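Local coordinates for Lmo2470 protein (Listeria monocytogenes EGD-e, PDB 5HL3) that is an internalin with leucine-rich repeats that binds calcium ions, interacts with host afadin and facilitates crossing of the basement membrane, at residues F18-L23 with S56-D61; P90-I95 with Q120-M125; N165-P170 with F188-N193; G228-Y233 with E251-V256. One frame throughout, in Å; residues are numbered along the deposited sequence. Where two conformers were deposited one is given.

Contact 1 of 4, residues F18-L23 with S56-D61; sequences FPDDGL and STITND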
loop_
_atom_site.group_PDB
_atom_site.type_symbol
_atom_site.label_atom_id
_atom_site.label_comp_id
_atom_site.label_asym_id
_atom_site.label_seq_id
_atom_site.Cartn_x
_atom_site.Cartn_y
_atom_site.Cartn_z
ATOM N N PHE A 18 -20.142 -23.471 23.039
ATOM C CA PHE A 18 -19.093 -23.361 22.009
ATOM C C PHE A 18 -18.343 -24.704 21.951
ATOM O O PHE A 18 -17.260 -24.830 22.501
ATOM C CB PHE A 18 -18.137 -22.239 22.400
ATOM C CG PHE A 18 -18.814 -20.906 22.612
ATOM C CD1 PHE A 18 -19.333 -20.173 21.552
ATOM C CD2 PHE A 18 -18.909 -20.366 23.874
ATOM C CE1 PHE A 18 -19.928 -18.930 21.762
ATOM C CE2 PHE A 18 -19.490 -19.107 24.090
ATOM C CZ PHE A 18 -19.991 -18.387 23.023
ATOM N N PRO A 19 -18.907 -25.698 21.261
ATOM C CA PRO A 19 -18.390 -27.077 21.324
ATOM C C PRO A 19 -17.184 -27.307 20.404
ATOM O O PRO A 19 -17.237 -28.057 19.437
ATOM C CB PRO A 19 -19.614 -27.918 20.934
ATOM C CG PRO A 19 -20.353 -27.034 20.012
ATOM C CD PRO A 19 -20.211 -25.653 20.584
ATOM N N ASP A 20 -16.085 -26.683 20.773
ATOM C CA ASP A 20 -14.814 -26.798 20.064
ATOM C C ASP A 20 -13.754 -26.413 21.070
ATOM O O ASP A 20 -13.888 -25.376 21.740
ATOM C CB ASP A 20 -14.753 -25.875 18.857
ATOM C CG ASP A 20 -13.386 -25.905 18.196
ATOM O OD1 ASP A 20 -13.105 -26.910 17.489
ATOM O OD2 ASP A 20 -12.578 -24.963 18.398
ATOM N N ASP A 21 -12.702 -27.196 21.187
ATOM C CA ASP A 21 -11.730 -26.956 22.259
ATOM C C ASP A 21 -11.092 -25.577 22.177
ATOM O O ASP A 21 -11.049 -24.852 23.173
ATOM C CB ASP A 21 -10.679 -28.064 22.306
ATOM C CG ASP A 21 -11.269 -29.427 22.775
ATOM O OD1 ASP A 21 -12.372 -29.495 23.358
ATOM O OD2 ASP A 21 -10.600 -30.446 22.574
ATOM N N GLY A 22 -10.611 -25.180 20.994
ATOM C CA GLY A 22 -9.962 -23.912 20.847
ATOM C C GLY A 22 -10.905 -22.751 21.008
ATOM O O GLY A 22 -10.560 -21.751 21.633
ATOM N N LEU A 23 -12.094 -22.839 20.411
ATOM C CA LEU A 23 -13.036 -21.752 20.545
ATOM C C LEU A 23 -13.465 -21.583 21.996
ATOM O O LEU A 23 -13.570 -20.463 22.489
ATOM C CB LEU A 23 -14.275 -21.976 19.668
ATOM C CG LEU A 23 -15.239 -20.791 19.596
ATOM C CD1 LEU A 23 -14.561 -19.634 18.884
ATOM C CD2 LEU A 23 -16.546 -21.165 18.913
ATOM N N SER A 56 -4.877 -21.458 17.528
ATOM C CA SER A 56 -4.730 -21.733 16.084
ATOM C C SER A 56 -5.388 -23.006 15.569
ATOM O O SER A 56 -5.325 -23.270 14.366
ATOM C CB SER A 56 -3.261 -21.658 15.686
ATOM O OG SER A 56 -2.817 -20.307 15.727
ATOM N N THR A 57 -6.038 -23.769 16.441
ATOM C CA THR A 57 -6.820 -24.919 16.012
ATOM C C THR A 57 -8.235 -24.538 15.596
ATOM O O THR A 57 -8.959 -25.381 15.106
ATOM C CB THR A 57 -6.924 -25.970 17.135
ATOM O OG1 THR A 57 -7.504 -25.358 18.289
ATOM C CG2 THR A 57 -5.556 -26.564 17.465
ATOM N N ILE A 58 -8.638 -23.284 15.806
ATOM C CA ILE A 58 -9.960 -22.848 15.352
ATOM C C ILE A 58 -9.978 -22.867 13.818
ATOM O O ILE A 58 -9.021 -22.429 13.192
ATOM C CB ILE A 58 -10.290 -21.436 15.908
ATOM C CG1 ILE A 58 -10.411 -21.507 17.449
ATOM C CG2 ILE A 58 -11.585 -20.914 15.288
ATOM C CD1 ILE A 58 -10.505 -20.166 18.114
ATOM N N THR A 59 -11.057 -23.367 13.220
ATOM C CA THR A 59 -11.202 -23.443 11.768
ATOM C C THR A 59 -12.395 -22.621 11.332
ATOM O O THR A 59 -13.113 -22.062 12.172
ATOM C CB THR A 59 -11.496 -24.906 11.343
ATOM O OG1 THR A 59 -12.800 -25.283 11.822
ATOM C CG2 THR A 59 -10.441 -25.851 11.902
ATOM N N ASN A 60 -12.628 -22.523 10.031
ATOM C CA ASN A 60 -13.836 -21.834 9.566
ATOM C C ASN A 60 -15.088 -22.411 10.194
ATOM O O ASN A 60 -15.989 -21.679 10.607
ATOM C CB ASN A 60 -13.988 -21.919 8.062
ATOM C CG ASN A 60 -12.943 -21.120 7.314
ATOM O OD1 ASN A 60 -12.196 -20.361 7.908
ATOM N ND2 ASN A 60 -12.926 -21.258 6.014
ATOM N N ASP A 61 -15.139 -23.741 10.262
ATOM C CA ASP A 61 -16.303 -24.414 10.845
ATOM C C ASP A 61 -16.478 -24.147 12.317
ATOM O O ASP A 61 -17.618 -23.888 12.784
ATOM C CB ASP A 61 -16.228 -25.918 10.599
ATOM C CG ASP A 61 -16.530 -26.288 9.160
ATOM O OD1 ASP A 61 -17.062 -25.418 8.417
ATOM O OD2 ASP A 61 -16.258 -27.456 8.782
HETATM O O HOH W 1 -10.120 -26.120 18.333
HETATM O O HOH W 2 -11.582 -26.409 15.294
#
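Ile-58 lays its side chain against the first turn of helix 21-30, and the direct contacts are van der Waals, mostly made by this residue. Its CG1 sits 3.7 Å from the backbone N of Leu-23 and also touches the carbonyl carbon of Gly-22. With CG1 anti to its own carbonyl carbon (chi1 -65°) and the chain extended beyond, CD1 of Ile-58 reaches CD1 of Leu-23 at 4.2 Å, the two side chains crossing at about a right angle. Gly-22 lets the backbones come near, with its CA 5.6 Å from the CA of Ile-58; Thr-57 OG1 lies 3.8 Å from that same Gly-22 CA.

The polar part runs through water. Water 1 donates to Asp-20 OD2 at 2.7 Å, accepts from Gly-22 N and is hydrogen-bonded to Thr-57 OG1, which ties the start of the helix to the facing loop 56-59. Water 2 donates both to Asp-20 OD1 and to Thr-57 O, a second bridge between the same two residues.

Asp-20 is the N-cap of helix 21-30. Its OD2 accepts from Leu-23 N at 3.0 Å, 164° at the hydrogen, on the anti side of the carboxylate; with water 2 on OD1, both oxygens are engaged. The helix N-terminus would probably stabilise the negative charge.

Thr-59 is the N-cap of helix 60-63, so the contact lies between two helix starts in the N-terminal region of the internalin. Met-63 of helix 60-63 packs on both Leu-23 and Ile-58, while Asp-26 of helix 21-30 also touches Ile-58.

Contact 2 of 4, residues P90-I95 with Q120-M125; sequences PDITTI and QNYPEM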
loop_
_atom_site.group_PDB
_atom_site.type_symbol
_atom_site.label_atom_id
_atom_site.label_comp_id
_atom_site.label_asym_id
_atom_site.label_seq_id
_atom_site.Cartn_x
_atom_site.Cartn_y
_atom_site.Cartn_z
ATOM N N PRO A 90 -16.635 -15.669 9.664
ATOM C CA PRO A 90 -17.951 -15.863 9.063
ATOM C C PRO A 90 -18.899 -14.670 9.187
ATOM O O PRO A 90 -18.731 -13.834 10.072
ATOM C CB PRO A 90 -18.487 -17.074 9.812
ATOM C CG PRO A 90 -17.908 -16.912 11.177
ATOM C CD PRO A 90 -16.492 -16.432 10.915
ATOM N N ASP A 91 -19.871 -14.619 8.284
ATOM C CA ASP A 91 -20.921 -13.595 8.264
ATOM C C ASP A 91 -22.100 -14.162 9.066
ATOM O O ASP A 91 -23.004 -14.765 8.510
ATOM C CB ASP A 91 -21.295 -13.328 6.788
ATOM C CG ASP A 91 -22.168 -12.121 6.591
ATOM O OD1 ASP A 91 -22.398 -11.335 7.535
ATOM O OD2 ASP A 91 -22.634 -11.925 5.457
ATOM N N ILE A 92 -22.050 -14.032 10.390
ATOM C CA ILE A 92 -23.070 -14.597 11.280
ATOM C C ILE A 92 -23.996 -13.494 11.766
ATOM O O ILE A 92 -23.660 -12.302 11.639
ATOM C CB ILE A 92 -22.444 -15.370 12.465
ATOM C CG1 ILE A 92 -21.517 -14.463 13.301
ATOM C CG2 ILE A 92 -21.649 -16.577 11.945
ATOM C CD1 ILE A 92 -21.060 -15.071 14.595
ATOM N N THR A 93 -25.142 -13.875 12.316
ATOM C CA THR A 93 -26.171 -12.910 12.662
ATOM C C THR A 93 -26.145 -12.440 14.114
ATOM O O THR A 93 -26.973 -11.626 14.495
ATOM C CB THR A 93 -27.570 -13.526 12.425
ATOM O OG1 THR A 93 -27.709 -14.687 13.232
ATOM C CG2 THR A 93 -27.781 -13.855 10.936
ATOM N N THR A 94 -25.197 -12.929 14.908
ATOM C CA THR A 94 -25.203 -12.677 16.350
ATOM C C THR A 94 -24.190 -11.650 16.839
ATOM O O THR A 94 -23.939 -11.567 18.027
ATOM C CB THR A 94 -24.983 -14.001 17.113
ATOM O OG1 THR A 94 -23.769 -14.596 16.671
ATOM C CG2 THR A 94 -26.159 -14.977 16.863
ATOM N N ILE A 95 -23.614 -10.856 15.939
ATOM C CA ILE A 95 -22.735 -9.726 16.336
ATOM C C ILE A 95 -23.240 -8.506 15.547
ATOM O O ILE A 95 -22.520 -7.912 14.722
ATOM C CB ILE A 95 -21.246 -9.981 16.062
ATOM C CG1 ILE A 95 -20.849 -11.419 16.447
ATOM C CG2 ILE A 95 -20.414 -8.964 16.852
ATOM C CD1 ILE A 95 -19.408 -11.744 16.088
ATOM N N GLN A 120 -22.943 -9.174 4.982
ATOM C CA GLN A 120 -24.264 -8.596 5.046
ATOM C C GLN A 120 -24.788 -8.359 6.453
ATOM O O GLN A 120 -25.729 -7.564 6.623
ATOM C CB GLN A 120 -25.272 -9.484 4.294
ATOM C CG GLN A 120 -24.921 -9.682 2.814
ATOM C CD GLN A 120 -24.966 -8.384 2.052
ATOM O OE1 GLN A 120 -25.985 -7.671 2.093
ATOM N NE2 GLN A 120 -23.901 -8.062 1.346
ATOM N N ASN A 121 -24.209 -9.023 7.455
ATOM C CA ASN A 121 -24.758 -8.961 8.811
ATOM C C ASN A 121 -24.019 -8.004 9.746
ATOM O O ASN A 121 -24.318 -7.961 10.938
ATOM C CB ASN A 121 -24.819 -10.362 9.432
ATOM C CG ASN A 121 -25.771 -11.268 8.700
ATOM O OD1 ASN A 121 -26.910 -10.886 8.435
ATOM N ND2 ASN A 121 -25.325 -12.468 8.403
ATOM N N TYR A 122 -23.101 -7.209 9.204
ATOM C CA TYR A 122 -22.341 -6.222 9.986
ATOM C C TYR A 122 -22.522 -4.838 9.370
ATOM O O TYR A 122 -21.553 -4.221 8.926
ATOM C CB TYR A 122 -20.845 -6.595 10.046
ATOM C CG TYR A 122 -20.600 -8.034 10.447
ATOM C CD1 TYR A 122 -21.188 -8.580 11.602
ATOM C CD2 TYR A 122 -19.753 -8.863 9.710
ATOM C CE1 TYR A 122 -20.983 -9.890 11.962
ATOM C CE2 TYR A 122 -19.532 -10.188 10.084
ATOM C CZ TYR A 122 -20.155 -10.700 11.216
ATOM O OH TYR A 122 -19.971 -12.016 11.622
ATOM N N PRO A 123 -23.754 -4.336 9.349
ATOM C CA PRO A 123 -24.007 -3.037 8.695
ATOM C C PRO A 123 -23.322 -1.840 9.327
ATOM O O PRO A 123 -23.234 -0.796 8.689
ATOM C CB PRO A 123 -25.525 -2.890 8.799
ATOM C CG PRO A 123 -25.892 -3.677 9.984
ATOM C CD PRO A 123 -24.980 -4.867 9.971
ATOM N N GLU A 124 -22.849 -1.968 10.567
ATOM C CA GLU A 124 -22.142 -0.888 11.227
ATOM C C GLU A 124 -20.632 -0.995 11.081
ATOM O O GLU A 124 -19.896 -0.234 11.700
ATOM C CB GLU A 124 -22.545 -0.810 12.711
ATOM C CG GLU A 124 -24.057 -0.586 12.860
ATOM C CD GLU A 124 -24.598 -0.689 14.268
ATOM O OE1 GLU A 124 -23.838 -0.741 15.216
ATOM O OE2 GLU A 124 -25.825 -0.708 14.420
HETATM N N MSE A 125 -20.138 -1.894 10.234
HETATM C CA MSE A 125 -18.671 -2.001 10.088
HETATM C C MSE A 125 -18.042 -0.682 9.699
HETATM O O MSE A 125 -18.480 -0.030 8.761
HETATM C CB MSE A 125 -18.314 -3.044 9.037
HETATM C CG MSE A 125 -16.822 -3.441 9.091
HETATM SE SE MSE A 125 -16.388 -4.650 10.556
HETATM C CE MSE A 125 -16.946 -6.307 9.668
HETATM O O HOH W 3 -24.281 -10.096 13.148
HETATM O O HOH W 4 -26.849 -8.951 12.322
#
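Tyr-122 OH donates to Pro-90 O at 2.7 Å, the shortest polar bond between the two loops, with the carbonyl oxygen at the ring edge. Asp-91 OD1 stands over one face of the Tyr-122 ring, 4.0 Å above the plane and offset toward the rim. Further along, CE1 of Tyr-122 packs 4.1 Å from CB of Ile-95.

The carboxylate of Asp-91 takes consecutive backbone N-H groups of the facing loop. Gln-120 N donates to OD2 of Asp-91 at 2.8 Å, nearly straight at 167° but 28° out of the carboxylate plane, and Asn-121 N reaches the syn lone pair of Asp-91 OD1 at 2.9 Å. A chi1 of -169°, which sets the carboxylate anti to the backbone N of Asp-91, carries it across to these donors. Asn-121 adds a second, weak bond, from ND2 to Asp-91 O. Water 3 lies between Ile-95 N, from which it accepts, Ile-92 O and Asn-121 O.

The contact stacks successive turns of the leucine-rich repeat solenoid: 90-95 links strands 76-79 and 100-103 of the parallel sheet, and 120-125 leads from strand 113-114 into strand 127-129.

Contact 3 of 4, residues N165-P170 with F188-N193; sequences NFNNIP and FQNIPN. With CA (calcium ion), chain F.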
loop_
_atom_site.group_PDB
_atom_site.type_symbol
_atom_site.label_atom_id
_atom_site.label_comp_id
_atom_site.label_asym_id
_atom_site.label_seq_id
_atom_site.Cartn_x
_atom_site.Cartn_y
_atom_site.Cartn_z
ATOM N N ASN A 165 -13.959 -0.813 -8.552
ATOM C CA ASN A 165 -14.159 0.614 -8.442
ATOM C C ASN A 165 -15.366 0.782 -7.526
ATOM O O ASN A 165 -16.503 0.945 -7.953
ATOM C CB ASN A 165 -14.368 1.195 -9.847
ATOM C CG ASN A 165 -14.191 2.689 -9.875
ATOM O OD1 ASN A 165 -14.490 3.378 -8.921
ATOM N ND2 ASN A 165 -13.679 3.197 -10.974
ATOM N N PHE A 166 -15.079 0.733 -6.225
ATOM C CA PHE A 166 -16.135 0.574 -5.185
ATOM C C PHE A 166 -17.353 1.465 -5.348
ATOM O O PHE A 166 -17.240 2.681 -5.315
ATOM C CB PHE A 166 -15.567 0.818 -3.791
ATOM C CG PHE A 166 -14.418 -0.071 -3.424
ATOM C CD1 PHE A 166 -14.633 -1.396 -3.076
ATOM C CD2 PHE A 166 -13.123 0.430 -3.374
ATOM C CE1 PHE A 166 -13.579 -2.225 -2.708
ATOM C CE2 PHE A 166 -12.064 -0.408 -2.994
ATOM C CZ PHE A 166 -12.298 -1.729 -2.666
ATOM N N ASN A 167 -18.540 0.855 -5.433
ATOM C CA ASN A 167 -19.762 1.626 -5.646
ATOM C C ASN A 167 -20.565 2.033 -4.434
ATOM O O ASN A 167 -21.309 2.979 -4.515
ATOM C CB ASN A 167 -20.696 0.837 -6.583
ATOM C CG ASN A 167 -20.207 0.851 -8.013
ATOM O OD1 ASN A 167 -20.279 1.873 -8.659
ATOM N ND2 ASN A 167 -19.634 -0.258 -8.489
ATOM N N ASN A 168 -20.412 1.328 -3.323
ATOM C CA ASN A 168 -21.382 1.459 -2.216
ATOM C C ASN A 168 -20.769 1.701 -0.849
ATOM O O ASN A 168 -21.379 1.350 0.181
ATOM C CB ASN A 168 -22.257 0.201 -2.168
ATOM C CG ASN A 168 -22.695 -0.273 -3.543
ATOM O OD1 ASN A 168 -23.413 0.434 -4.254
ATOM N ND2 ASN A 168 -22.273 -1.467 -3.918
ATOM N N ILE A 169 -19.570 2.268 -0.812
ATOM C CA ILE A 169 -18.902 2.642 0.449
ATOM C C ILE A 169 -18.543 4.135 0.414
ATOM O O ILE A 169 -17.367 4.530 0.442
ATOM C CB ILE A 169 -17.699 1.734 0.787
ATOM C CG1 ILE A 169 -16.695 1.641 -0.367
ATOM C CG2 ILE A 169 -18.200 0.329 1.179
ATOM C CD1 ILE A 169 -15.400 0.959 -0.009
ATOM N N PRO A 170 -19.583 5.002 0.381
ATOM C CA PRO A 170 -19.362 6.431 0.182
ATOM C C PRO A 170 -18.605 7.151 1.264
ATOM O O PRO A 170 -18.094 8.251 1.013
ATOM C CB PRO A 170 -20.777 6.992 0.129
ATOM C CG PRO A 170 -21.619 6.025 0.892
ATOM C CD PRO A 170 -21.019 4.685 0.546
ATOM N N PHE A 188 -11.262 6.064 -9.256
ATOM C CA PHE A 188 -12.357 5.814 -8.300
ATOM C C PHE A 188 -13.500 6.804 -8.462
ATOM O O PHE A 188 -13.313 7.991 -8.380
ATOM C CB PHE A 188 -11.836 5.858 -6.873
ATOM C CG PHE A 188 -10.984 4.682 -6.492
ATOM C CD1 PHE A 188 -11.529 3.427 -6.328
ATOM C CD2 PHE A 188 -9.628 4.839 -6.268
ATOM C CE1 PHE A 188 -10.736 2.357 -5.982
ATOM C CE2 PHE A 188 -8.832 3.764 -5.899
ATOM C CZ PHE A 188 -9.387 2.519 -5.765
ATOM N N GLN A 189 -14.697 6.285 -8.699
ATOM C CA GLN A 189 -15.866 7.107 -8.969
ATOM C C GLN A 189 -16.684 7.529 -7.770
ATOM O O GLN A 189 -17.297 8.592 -7.800
ATOM C CB GLN A 189 -16.839 6.327 -9.895
ATOM C CG GLN A 189 -16.300 5.965 -11.269
ATOM C CD GLN A 189 -17.352 5.301 -12.129
ATOM O OE1 GLN A 189 -18.359 4.806 -11.620
ATOM N NE2 GLN A 189 -17.160 5.331 -13.440
ATOM N N ASN A 190 -16.707 6.715 -6.713
ATOM C CA ASN A 190 -17.717 6.886 -5.663
ATOM C C ASN A 190 -17.166 6.870 -4.263
ATOM O O ASN A 190 -17.895 6.532 -3.319
ATOM C CB ASN A 190 -18.801 5.778 -5.816
ATOM C CG ASN A 190 -19.376 5.703 -7.231
ATOM O OD1 ASN A 190 -19.233 4.691 -7.902
ATOM N ND2 ASN A 190 -19.990 6.772 -7.680
ATOM N N ILE A 191 -15.904 7.252 -4.106
ATOM C CA ILE A 191 -15.327 7.414 -2.751
ATOM C C ILE A 191 -14.770 8.836 -2.582
ATOM O O ILE A 191 -13.587 9.050 -2.270
ATOM C CB ILE A 191 -14.314 6.312 -2.394
ATOM C CG1 ILE A 191 -13.201 6.175 -3.454
ATOM C CG2 ILE A 191 -15.036 4.983 -2.173
ATOM C CD1 ILE A 191 -12.130 5.189 -3.059
ATOM N N PRO A 192 -15.639 9.845 -2.737
ATOM C CA PRO A 192 -15.152 11.242 -2.713
ATOM C C PRO A 192 -14.677 11.761 -1.376
ATOM O O PRO A 192 -14.113 12.863 -1.334
ATOM C CB PRO A 192 -16.348 12.031 -3.221
ATOM C CG PRO A 192 -17.491 11.251 -2.753
ATOM C CD PRO A 192 -17.099 9.806 -2.932
ATOM N N ASN A 193 -14.883 11.006 -0.298
ATOM C CA ASN A 193 -14.337 11.408 1.003
ATOM C C ASN A 193 -12.951 10.839 1.250
ATOM O O ASN A 193 -12.354 11.099 2.297
ATOM C CB ASN A 193 -15.277 11.007 2.139
ATOM C CG ASN A 193 -16.546 11.825 2.152
ATOM O OD1 ASN A 193 -16.720 12.761 1.344
ATOM N ND2 ASN A 193 -17.432 11.497 3.070
HETATM CA CA CA F . -19.791 3.787 -9.953
HETATM O O HOH W 5 -15.225 4.254 -6.311
HETATM O O HOH W 6 -17.643 2.619 -9.903
HETATM O O HOH W 7 -18.379 3.774 -2.924
HETATM O O HOH W 8 -20.655 2.543 -11.865
HETATM O O HOH W 9 -22.204 3.849 -9.374
#
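Asn-167, Gln-189 and Asn-190 meet at a calcium ion that joins the two loops, each giving its side-chain carbonyl oxygen. OD1 of Asn-167 and OE1 of Gln-189 both lie 2.4 Å from the calcium, and OD1 of Asn-190 lies 2.3 Å from it; waters 6, 8 and 9 bring the ligands to six. Asn-167 points its CB away from the facing loop, yet chi1 of -73° and chi2 of -71° bring its OD1 back to the metal, while its ND2 is held by Asp-141. Gln-189 reaches the ion with an extended chain. The shared metal explains why OD1 of Asn-167 and OD1 of Asn-190 sit 3.1 Å apart, their amide planes 41° from each other.

These loops are equivalent positions in consecutive turns of the leucine-rich repeat solenoid, and like residues stack as a ladder. Phe-166 and Phe-188 lie side by side, CD2 of the first 4.0 Å from CE1 of the second; Ile-169 and Ile-191 follow suit, CG1 to CG2 at 4.1 Å.

Asn-165 turns its amide across to the next loop, where OD1 accepts from Gln-189 N at 2.9 Å, in the carbonyl plane and on a lone pair, and ND2 donates to Asp-187 O. Water 5 donates to the same OD1 and to Phe-166 O while accepting from Asn-190 N, and water 7 spans Phe-166 O, Asn-190 O and Ile-169 N.

Contact 4 of 4, residues G228-Y233 with E251-V256; sequences GTMVNY and ELPSNV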
loop_
_atom_site.group_PDB
_atom_site.type_symbol
_atom_site.label_atom_id
_atom_site.label_comp_id
_atom_site.label_asym_id
_atom_site.label_seq_id
_atom_site.Cartn_x
_atom_site.Cartn_y
_atom_site.Cartn_z
ATOM N N GLY A 228 9.547 7.838 -16.799
ATOM C CA GLY A 228 9.582 8.969 -17.725
ATOM C C GLY A 228 8.736 10.107 -17.200
ATOM O O GLY A 228 9.190 10.939 -16.411
ATOM N N THR A 229 7.498 10.175 -17.666
ATOM C CA THR A 229 6.545 11.176 -17.169
ATOM C C THR A 229 5.302 10.460 -16.663
ATOM O O THR A 229 5.050 9.306 -17.029
ATOM C CB THR A 229 6.134 12.167 -18.243
ATOM O OG1 THR A 229 5.417 11.483 -19.255
ATOM C CG2 THR A 229 7.328 12.850 -18.831
HETATM N N MSE A 230 4.570 11.116 -15.780
HETATM C CA MSE A 230 3.299 10.583 -15.267
HETATM C C MSE A 230 2.220 11.620 -15.478
HETATM O O MSE A 230 2.469 12.751 -15.888
HETATM C CB MSE A 230 3.398 10.162 -13.802
HETATM C CG MSE A 230 3.681 11.363 -12.902
HETATM SE SE MSE A 230 3.645 10.869 -11.019
HETATM C CE MSE A 230 1.748 10.449 -10.928
ATOM N N VAL A 231 1.002 11.235 -15.155
ATOM C CA VAL A 231 -0.123 12.137 -15.235
ATOM C C VAL A 231 0.127 13.403 -14.403
ATOM O O VAL A 231 0.681 13.331 -13.300
ATOM C CB VAL A 231 -1.404 11.406 -14.750
ATOM C CG1 VAL A 231 -1.328 10.970 -13.309
ATOM C CG2 VAL A 231 -2.624 12.246 -14.978
ATOM N N ASN A 232 -0.272 14.541 -14.935
ATOM C CA ASN A 232 -0.098 15.836 -14.268
ATOM C C ASN A 232 -1.448 16.224 -13.684
ATOM O O ASN A 232 -2.258 16.846 -14.358
ATOM C CB ASN A 232 0.463 16.857 -15.251
ATOM C CG ASN A 232 1.032 18.113 -14.581
ATOM O OD1 ASN A 232 1.025 18.244 -13.371
ATOM N ND2 ASN A 232 1.513 19.057 -15.407
ATOM N N TYR A 233 -1.691 15.802 -12.442
ATOM C CA TYR A 233 -3.009 15.901 -11.817
ATOM C C TYR A 233 -3.642 17.256 -11.948
ATOM O O TYR A 233 -3.028 18.283 -11.642
ATOM C CB TYR A 233 -2.951 15.525 -10.334
ATOM C CG TYR A 233 -2.521 14.118 -10.066
ATOM C CD1 TYR A 233 -3.308 13.048 -10.443
ATOM C CD2 TYR A 233 -1.316 13.838 -9.430
ATOM C CE1 TYR A 233 -2.921 11.759 -10.180
ATOM C CE2 TYR A 233 -0.910 12.549 -9.178
ATOM C CZ TYR A 233 -1.705 11.506 -9.566
ATOM O OH TYR A 233 -1.312 10.219 -9.331
ATOM N N GLU A 251 10.878 13.688 -15.225
ATOM C CA GLU A 251 10.211 14.969 -15.020
ATOM C C GLU A 251 9.098 14.727 -14.023
ATOM O O GLU A 251 8.432 13.693 -14.082
ATOM C CB GLU A 251 9.633 15.543 -16.334
ATOM C CG GLU A 251 9.085 16.967 -16.217
ATOM C CD GLU A 251 8.590 17.539 -17.511
ATOM O OE1 GLU A 251 7.844 16.820 -18.222
ATOM O OE2 GLU A 251 8.910 18.725 -17.804
ATOM N N LEU A 252 8.896 15.671 -13.115
ATOM C CA LEU A 252 7.822 15.583 -12.109
ATOM C C LEU A 252 6.586 16.336 -12.601
ATOM O O LEU A 252 6.687 17.299 -13.376
ATOM C CB LEU A 252 8.280 16.195 -10.798
ATOM C CG LEU A 252 9.539 15.539 -10.209
ATOM C CD1 LEU A 252 10.109 16.355 -9.041
ATOM C CD2 LEU A 252 9.261 14.103 -9.824
ATOM N N PRO A 253 5.399 15.959 -12.103
ATOM C CA PRO A 253 4.168 16.639 -12.535
ATOM C C PRO A 253 4.085 18.051 -11.983
ATOM O O PRO A 253 3.942 18.260 -10.766
ATOM C CB PRO A 253 3.046 15.730 -12.002
ATOM C CG PRO A 253 3.671 14.973 -10.888
ATOM C CD PRO A 253 5.107 14.766 -11.291
ATOM N N SER A 254 4.106 19.008 -12.887
ATOM C CA SER A 254 4.239 20.402 -12.513
ATOM C C SER A 254 3.082 20.970 -11.696
ATOM O O SER A 254 3.290 21.859 -10.859
ATOM C CB SER A 254 4.493 21.279 -13.753
ATOM O OG SER A 254 3.361 21.336 -14.618
ATOM N N ASN A 255 1.866 20.477 -11.910
ATOM C CA ASN A 255 0.704 21.027 -11.203
ATOM C C ASN A 255 0.714 20.819 -9.700
ATOM O O ASN A 255 0.092 21.566 -8.975
ATOM C CB ASN A 255 -0.610 20.446 -11.741
ATOM C CG ASN A 255 -0.883 20.835 -13.166
ATOM O OD1 ASN A 255 -0.342 21.827 -13.694
ATOM N ND2 ASN A 255 -1.761 20.081 -13.808
ATOM N N VAL A 256 1.450 19.810 -9.255
ATOM C CA VAL A 256 1.482 19.423 -7.850
ATOM C C VAL A 256 2.901 19.373 -7.307
ATOM O O VAL A 256 3.160 18.740 -6.285
ATOM C CB VAL A 256 0.762 18.059 -7.671
ATOM C CG1 VAL A 256 -0.716 18.189 -8.000
ATOM C CG2 VAL A 256 1.424 16.956 -8.487
HETATM O O HOH W 10 5.798 13.515 -14.715
#
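The backbones of 228-233 and 251-256 draw together toward Asn-232 and Pro-253, whose CA atoms are 4.7 Å apart, while at the other end Glu-251 N makes only a weak bond to Gly-228 O and water 10 bridges Met-230 N to Glu-251 O. Asn-232 and Asn-255 carry the side-chain bonding between them. The Asn-232 amide swings over to the start of the 3-10 segment because CG stands opposite the backbone N (chi1 -164°): OD1 accepts from Asn-255 N at 2.8 Å on a lone pair in the carbonyl plane, and ND2 donates to Ser-254 OG at 3.0 Å. Asn-255 answers in the other direction, its ND2 giving a bond to Tyr-233 O at 3.1 Å from above the carbonyl plane and a weak one to Asn-232 O. The two amides stack, with planes 24° apart.

The apolar side chains pack alongside: Met-230, a selenomethionine, sets CG 4.0 Å from CD of Pro-253, and CB of Tyr-233 meets CG1 of Val-256 at 4.2 Å. Leu-242 of strand 241-243 touches Tyr-233 and Val-256. Because the Asn-255 backbone N-H can only donate, the Asn-232 atom facing it must be OD1, leaving ND2 to donate to Ser-254 OG; this exchange links neighbouring turns of the solenoid.

The four contacts follow one another along the chain, each closing before the next opens, and none touches another. Contact 1 belongs to the helical N-terminal region, where helices 21-30 and 60-63 begin; contacts 2, 3 and 4 come after it and join loops between strands of the ten-stranded parallel sheet that runs from 50-53 to 260-261. The centres of contacts 1 and 2 are about 19 Å apart, those of contacts 2 and 3 about 21 Å, and those of contacts 3 and 4 about 25 Å. Contacts 1 and 4 lie on opposite sides of the chain's centre, about 52 Å apart. From contact 2 to contact 4, turn-to-turn bonding thus recurs along the elongated repeat domain, to near helix 285-292.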